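PDB 4ZXH: Abbfa_003403 from Acinetobacter baumannii, which is a four-domain nonribosomal peptide synthetase, with condensation, adenylation, carrier and thioesterase domains, that probably assembles and releases a peptide product. Local coordinates for residues 420-423 / 424-427; 924-927 / 928-931; 1032-1036 / 1037-1041. All blocks are in the same frame, centred on the assembly; numbering follows the deposited sequence.

Contact 1. Residues 420-423 / 424-427; sequences KYNT and DLFS
The Y421 ring and the F426 side chain cross at a slant, meeting where CD2 of Y421 touches CB of F426 at 4.0 Å. The phenol of Y421 is swung between its own backbone N and carbonyl carbon (chi1 64°), which brings one long side of the ring to the chain as it returns. There the F426 carbonyl oxygen lies at the ring edge, close to the ring plane, 4.0 Å from Y421 CE2. The F426 ring itself lies with L425 CB over one face. N422 carries the polar half of the contact. With CG trans to the backbone N (chi1 -176°), its amide reaches forward over the bend, and OD1 accepts from D424 N at 2.9 Å, the N-H arriving in the plane of the side-chain carbonyl. This closes an Asx turn, superposed on a type I beta turn in which L425 N donates to N422 O from well above the carbonyl plane (3.1 Å). F426 N donates to the same N422 O nearly in line with its C=O bond (3.0 Å), giving that oxygen two donors. The turn follows strand 414-422 of the condensation domain and leads into helix 428-447, whose N-cap is S427, with OG bonded to S430 N. L425 packs obliquely against the N422 amide, its CG 3.9 Å from N422 CG. The N422 amide and the D424 carboxylate are turned 48° apart, and N422 OD1 touches D424 CB. On the helix side, Y421 rests on A428 and A431, while F426 reaches M434.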
loop_
_atom_site.group_PDB
_atom_site.type_symbol
_atom_site.label_atom_id
_atom_site.label_comp_id
_atom_site.label_asym_id
_atom_site.label_seq_id
_atom_site.Cartn_x
_atom_site.Cartn_y
_atom_site.Cartn_z
ATOM N N LYS A 420 -15.064 16.415 -5.189
ATOM C CA LYS A 420 -13.609 16.400 -5.272
ATOM C C LYS A 420 -13.132 14.982 -5.154
ATOM O O LYS A 420 -13.619 14.234 -4.301
ATOM C CB LYS A 420 -13.000 17.260 -4.178
ATOM C CG LYS A 420 -13.356 18.725 -4.367
ATOM C CD LYS A 420 -12.488 19.537 -3.511
ATOM C CE LYS A 420 -12.791 20.977 -3.626
ATOM N NZ LYS A 420 -12.044 21.649 -2.529
ATOM N N TYR A 421 -12.189 14.606 -6.013
ATOM C CA TYR A 421 -11.712 13.227 -6.081
ATOM C C TYR A 421 -10.220 13.166 -6.355
ATOM O O TYR A 421 -9.669 13.979 -7.103
ATOM C CB TYR A 421 -12.469 12.449 -7.157
ATOM C CG TYR A 421 -12.261 12.953 -8.568
ATOM C CD1 TYR A 421 -12.964 14.056 -9.054
ATOM C CD2 TYR A 421 -11.376 12.321 -9.427
ATOM C CE1 TYR A 421 -12.770 14.523 -10.364
ATOM C CE2 TYR A 421 -11.183 12.774 -10.736
ATOM C CZ TYR A 421 -11.878 13.868 -11.200
ATOM O OH TYR A 421 -11.670 14.304 -12.500
ATOM N N ASN A 422 -9.576 12.185 -5.739
ATOM C CA ASN A 422 -8.145 11.952 -5.877
ATOM C C ASN A 422 -7.831 11.315 -7.238
ATOM O O ASN A 422 -8.263 10.190 -7.502
ATOM C CB ASN A 422 -7.701 11.062 -4.713
ATOM C CG ASN A 422 -6.213 10.818 -4.670
ATOM O OD1 ASN A 422 -5.546 10.659 -5.699
ATOM N ND2 ASN A 422 -5.680 10.753 -3.455
ATOM N N THR A 423 -7.079 12.013 -8.090
ATOM C CA THR A 423 -6.825 11.544 -9.460
ATOM C C THR A 423 -5.784 10.414 -9.591
ATOM O O THR A 423 -5.454 9.989 -10.702
ATOM C CB THR A 423 -6.362 12.693 -10.376
ATOM O OG1 THR A 423 -5.176 13.294 -9.841
ATOM C CG2 THR A 423 -7.424 13.720 -10.493
ATOM N N ASP A 424 -5.259 9.934 -8.474
ATOM C CA ASP A 424 -4.400 8.750 -8.515
ATOM C C ASP A 424 -5.230 7.492 -8.251
ATOM O O ASP A 424 -4.768 6.374 -8.450
ATOM C CB ASP A 424 -3.252 8.853 -7.502
ATOM C CG ASP A 424 -2.141 9.800 -7.959
ATOM O OD1 ASP A 424 -2.140 10.232 -9.132
ATOM O OD2 ASP A 424 -1.248 10.099 -7.137
ATOM N N LEU A 425 -6.468 7.689 -7.820
ATOM C CA LEU A 425 -7.363 6.585 -7.530
ATOM C C LEU A 425 -8.511 6.487 -8.537
ATOM O O LEU A 425 -8.911 5.387 -8.934
ATOM C CB LEU A 425 -7.920 6.733 -6.121
ATOM C CG LEU A 425 -6.838 6.990 -5.077
ATOM C CD1 LEU A 425 -7.437 6.971 -3.684
ATOM C CD2 LEU A 425 -5.717 5.977 -5.205
ATOM N N PHE A 426 -9.034 7.637 -8.951
ATOM C CA PHE A 426 -10.215 7.666 -9.802
ATOM C C PHE A 426 -10.005 8.392 -11.127
ATOM O O PHE A 426 -9.244 9.365 -11.220
ATOM C CB PHE A 426 -11.366 8.305 -9.041
ATOM C CG PHE A 426 -11.735 7.566 -7.797
ATOM C CD1 PHE A 426 -12.301 6.300 -7.876
ATOM C CD2 PHE A 426 -11.502 8.116 -6.551
ATOM C CE1 PHE A 426 -12.642 5.591 -6.722
ATOM C CE2 PHE A 426 -11.843 7.425 -5.391
ATOM C CZ PHE A 426 -12.416 6.163 -5.479
ATOM N N SER A 427 -10.683 7.904 -12.156
ATOM C CA SER A 427 -10.661 8.547 -13.462
ATOM C C SER A 427 -11.718 9.655 -13.510
ATOM O O SER A 427 -12.603 9.710 -12.652
ATOM C CB SER A 427 -10.912 7.517 -14.562
ATOM O OG SER A 427 -12.256 7.045 -14.513
#

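Contact 2. Residues 924-927 / 928-931; sequences LKKN and LQIH
N927 and H931, one helical turn apart, meet with the asparagine amide at the imidazole edge. From CB, which stays close to the helix backbone beside L928 N, the N927 chain runs on with CG trans to the backbone N (chi1 -169°), an orientation that carries the amide toward H931. CG lies in the plane of the imidazole, at its edge, 3.7 Å from H931 CD2. At the tip, OD1 comes nearest, 3.1 Å from H931 CD2. ND2, on the other branch, lies farther off, 4.1 Å from the same CD2 of H931. Amide and ring planes are 37° apart, so the two flat groups meet at an incline without stacking. I930 CD1 lies over one face of the imidazole, toward its rim. Along the backbone, L928 N donates to L924 O almost straight (2.9 Å, 172°), and Q929 N donates to K925 O at 3.0 Å. Farther on, N927 O takes I930 N from above its carbonyl plane at 3.1 Å, an i to i+3 bond spanning one residue fewer than the alpha-helical i to i+4, and only weakly H931 N. L928 CG lies beside the L924 carbonyl oxygen, and the side chain packs on V886 and L887 of helix 880-888. K926 points elsewhere, its NZ in a salt bridge with E1042. Helix 921-931 is the crossover of a beta-alpha-beta unit between strands 907-916 and 940-943 in the C-terminal part of the adenylation domain, with L924 and L928 packed on F941 of strand 940-943 and K926 on the side of helix 1037-1046.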
loop_
_atom_site.group_PDB
_atom_site.type_symbol
_atom_site.label_atom_id
_atom_site.label_comp_id
_atom_site.label_asym_id
_atom_site.label_seq_id
_atom_site.Cartn_x
_atom_site.Cartn_y
_atom_site.Cartn_z
ATOM N N LEU A 924 12.746 -8.544 0.902
ATOM C CA LEU A 924 11.431 -8.396 0.268
ATOM C C LEU A 924 10.520 -7.483 1.083
ATOM O O LEU A 924 9.974 -6.503 0.565
ATOM C CB LEU A 924 10.755 -9.754 0.078
ATOM C CG LEU A 924 11.426 -10.681 -0.932
ATOM C CD1 LEU A 924 10.628 -11.947 -1.088
ATOM C CD2 LEU A 924 11.594 -9.988 -2.266
ATOM N N LYS A 925 10.355 -7.827 2.356
ATOM C CA LYS A 925 9.578 -7.031 3.292
ATOM C C LYS A 925 9.933 -5.543 3.182
ATOM O O LYS A 925 9.042 -4.708 3.008
ATOM C CB LYS A 925 9.816 -7.539 4.714
ATOM C CG LYS A 925 8.946 -6.921 5.804
ATOM C CD LYS A 925 7.606 -7.606 5.906
ATOM C CE LYS A 925 6.828 -7.081 7.100
ATOM N NZ LYS A 925 7.408 -7.543 8.391
ATOM N N LYS A 926 11.230 -5.221 3.266
ATOM C CA LYS A 926 11.699 -3.834 3.178
ATOM C C LYS A 926 11.233 -3.177 1.891
ATOM O O LYS A 926 10.740 -2.040 1.901
ATOM C CB LYS A 926 13.219 -3.752 3.241
ATOM C CG LYS A 926 13.852 -4.318 4.499
ATOM C CD LYS A 926 13.526 -3.515 5.734
ATOM C CE LYS A 926 14.471 -3.894 6.853
ATOM N NZ LYS A 926 15.880 -3.592 6.464
ATOM N N ASN A 927 11.389 -3.896 0.784
ATOM C CA ASN A 927 11.040 -3.358 -0.526
ATOM C C ASN A 927 9.547 -3.062 -0.666
ATOM O O ASN A 927 9.159 -1.960 -1.071
ATOM C CB ASN A 927 11.481 -4.323 -1.624
ATOM C CG ASN A 927 11.393 -3.716 -3.014
ATOM O OD1 ASN A 927 10.317 -3.647 -3.614
ATOM N ND2 ASN A 927 12.535 -3.292 -3.544
ATOM N N LEU A 928 8.709 -4.043 -0.341
ATOM C CA LEU A 928 7.275 -3.842 -0.468
ATOM C C LEU A 928 6.789 -2.715 0.455
ATOM O O LEU A 928 5.880 -1.964 0.102
ATOM C CB LEU A 928 6.506 -5.130 -0.169
ATOM C CG LEU A 928 6.800 -6.378 -1.005
ATOM C CD1 LEU A 928 5.709 -7.381 -0.755
ATOM C CD2 LEU A 928 6.905 -6.079 -2.474
ATOM N N GLN A 929 7.395 -2.584 1.627
ATOM C CA GLN A 929 6.996 -1.531 2.544
ATOM C C GLN A 929 7.125 -0.129 1.938
ATOM O O GLN A 929 6.348 0.763 2.272
ATOM C CB GLN A 929 7.810 -1.621 3.823
ATOM C CG GLN A 929 7.069 -2.257 4.991
ATOM C CD GLN A 929 8.017 -2.696 6.089
ATOM O OE1 GLN A 929 9.199 -2.934 5.839
ATOM N NE2 GLN A 929 7.509 -2.793 7.313
ATOM N N ILE A 930 8.070 0.059 1.025
ATOM C CA ILE A 930 8.269 1.373 0.446
ATOM C C ILE A 930 7.433 1.493 -0.846
ATOM O O ILE A 930 7.208 2.611 -1.347
ATOM C CB ILE A 930 9.797 1.670 0.171
ATOM C CG1 ILE A 930 10.317 1.019 -1.104
ATOM C CG2 ILE A 930 10.670 1.217 1.358
ATOM C CD1 ILE A 930 10.550 2.032 -2.190
ATOM N N HIS A 931 6.925 0.368 -1.355
ATOM C CA HIS A 931 6.186 0.378 -2.638
ATOM C C HIS A 931 4.676 0.104 -2.547
ATOM O O HIS A 931 3.927 0.323 -3.503
ATOM C CB HIS A 931 6.807 -0.627 -3.606
ATOM C CG HIS A 931 8.144 -0.205 -4.125
ATOM N ND1 HIS A 931 8.321 0.927 -4.895
ATOM C CD2 HIS A 931 9.374 -0.751 -3.970
ATOM C CE1 HIS A 931 9.600 1.053 -5.200
ATOM N NE2 HIS A 931 10.261 0.047 -4.651
#

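Contact 3. Residues 1032-1036 / 1037-1041; sequences AQYST and VERLG
One face of the R1039 guanidinium takes Y1034 CD1, off-centre near the rim and 3.7 Å from R1039 NH2; at the edge, close to the plane, lie Q1033 O and OE1. Ring and guanidinium planes are 42° apart and the two side chains cross at about a right angle, so this is no parallel stack. Any hydrogen bond from NH2 to Q1033 O is weak and of doubtful geometry, and Q1033 OE1 stands close by without good bonding geometry. A bend at chi3 (55°) folds the arginine back over the turn, with CB, CG and CD passing T1036 OG1. That hydroxyl, set between the backbone N and the carbonyl carbon of T1036, caps the new helix by accepting from R1039 N at 3.1 Å. L1040 N donates to T1036 O at the same distance, 3.1 Å, starting the alpha-helical pattern. L1040 CB also packs on the Y1034 carbonyl oxygen and CB. The turn joins helices 1028-1033 and 1037-1046 of the helical carrier domain, where V1037 and L1040 face L982 of helix 977-990, while R1039 turns to K926 and Q929 of helix 921-931.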
loop_
_atom_site.group_PDB
_atom_site.type_symbol
_atom_site.label_atom_id
_atom_site.label_comp_id
_atom_site.label_asym_id
_atom_site.label_seq_id
_atom_site.Cartn_x
_atom_site.Cartn_y
_atom_site.Cartn_z
ATOM N N ALA A 1032 8.027 8.343 9.130
ATOM C CA ALA A 1032 6.772 7.643 8.867
ATOM C C ALA A 1032 6.988 6.392 8.087
ATOM O O ALA A 1032 6.237 5.420 8.165
ATOM C CB ALA A 1032 5.833 8.540 8.139
ATOM N N GLN A 1033 8.094 6.377 7.397
ATOM C CA GLN A 1033 8.279 5.327 6.464
ATOM C C GLN A 1033 9.407 4.387 6.889
ATOM O O GLN A 1033 9.384 3.178 6.622
ATOM C CB GLN A 1033 8.455 6.024 5.138
ATOM C CG GLN A 1033 8.973 5.288 3.893
ATOM C CD GLN A 1033 8.266 3.914 3.656
ATOM O OE1 GLN A 1033 8.727 2.994 4.242
ATOM N NE2 GLN A 1033 7.001 3.850 3.041
ATOM N N TYR A 1034 10.325 4.942 7.670
ATOM C CA TYR A 1034 11.284 4.163 8.425
ATOM C C TYR A 1034 11.026 4.280 9.940
ATOM O O TYR A 1034 11.761 4.957 10.644
ATOM C CB TYR A 1034 12.715 4.602 8.074
ATOM C CG TYR A 1034 12.964 4.531 6.590
ATOM C CD1 TYR A 1034 13.284 3.328 5.965
ATOM C CD2 TYR A 1034 12.828 5.660 5.802
ATOM C CE1 TYR A 1034 13.489 3.264 4.594
ATOM C CE2 TYR A 1034 13.025 5.604 4.433
ATOM C CZ TYR A 1034 13.357 4.395 3.835
ATOM O OH TYR A 1034 13.551 4.295 2.476
ATOM N N SER A 1035 10.031 3.561 10.456
ATOM C CA SER A 1035 9.556 3.796 11.829
ATOM C C SER A 1035 10.001 2.801 12.929
ATOM O O SER A 1035 9.566 2.894 14.083
ATOM C CB SER A 1035 8.029 3.863 11.803
ATOM O OG SER A 1035 7.512 2.774 11.073
ATOM N N THR A 1036 10.867 1.864 12.582
ATOM C CA THR A 1036 11.567 1.085 13.597
ATOM C C THR A 1036 12.979 1.604 13.729
ATOM O O THR A 1036 13.471 2.276 12.825
ATOM C CB THR A 1036 11.636 -0.391 13.257
ATOM O OG1 THR A 1036 12.513 -0.560 12.133
ATOM C CG2 THR A 1036 10.235 -0.956 12.968
ATOM N N VAL A 1037 13.646 1.288 14.838
ATOM C CA VAL A 1037 15.024 1.743 15.019
ATOM C C VAL A 1037 15.929 1.118 13.960
ATOM O O VAL A 1037 16.805 1.786 13.408
ATOM C CB VAL A 1037 15.554 1.411 16.406
ATOM C CG1 VAL A 1037 17.032 1.721 16.480
ATOM C CG2 VAL A 1037 14.797 2.205 17.449
ATOM N N GLU A 1038 15.693 -0.154 13.641
ATOM C CA GLU A 1038 16.522 -0.800 12.634
ATOM C C GLU A 1038 16.462 -0.046 11.314
ATOM O O GLU A 1038 17.502 0.315 10.743
ATOM C CB GLU A 1038 16.106 -2.248 12.400
ATOM C CG GLU A 1038 17.168 -3.038 11.623
ATOM C CD GLU A 1038 16.580 -4.106 10.725
ATOM O OE1 GLU A 1038 15.491 -3.869 10.161
ATOM O OE2 GLU A 1038 17.192 -5.187 10.598
ATOM N N ARG A 1039 15.238 0.182 10.835
ATOM C CA ARG A 1039 15.045 0.715 9.501
ATOM C C ARG A 1039 15.538 2.155 9.408
ATOM O O ARG A 1039 16.147 2.548 8.412
ATOM C CB ARG A 1039 13.575 0.608 9.098
ATOM C CG ARG A 1039 13.244 -0.779 8.595
ATOM C CD ARG A 1039 11.750 -1.081 8.477
ATOM N NE ARG A 1039 10.966 -0.151 7.654
ATOM C CZ ARG A 1039 11.219 0.145 6.383
ATOM N NH1 ARG A 1039 12.270 -0.366 5.743
ATOM N NH2 ARG A 1039 10.428 0.983 5.749
ATOM N N LEU A 1040 15.291 2.935 10.452
ATOM C CA LEU A 1040 15.693 4.336 10.456
ATOM C C LEU A 1040 17.200 4.411 10.577
ATOM O O LEU A 1040 17.837 5.266 9.980
ATOM C CB LEU A 1040 15.006 5.082 11.603
ATOM C CG LEU A 1040 15.272 6.570 11.841
ATOM C CD1 LEU A 1040 14.833 7.439 10.670
ATOM C CD2 LEU A 1040 14.535 6.963 13.105
ATOM N N GLY A 1041 17.761 3.483 11.346
ATOM C CA GLY A 1041 19.193 3.396 11.554
ATOM C C GLY A 1041 19.930 3.098 10.263
ATOM O O GLY A 1041 21.007 3.643 10.052
#

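In the fold
Contacts 2 and 3 form one interface: helix 921-931 of the adenylation domain's C-terminal part lies against the carrier domain, centres 13 Å apart. Q929 O and Q1033 NE2, 3.2 Å apart, probably share a hydrogen bond, and K926 CD packs on R1039 NH1 at 3.4 Å. K926 CE also packs on E1038 OE1, 3.5 Å away. Contact 1 belongs to the condensation domain and touches neither; its nearest atoms are about 11 Å from contact 2 and about 15 Å from contact 3. The bound 4'-phosphopantetheine passes near both domains: it lies about 11 Å from the S1035 side chain of contact 3 and about 12 Å from the N422 side chain of contact 1.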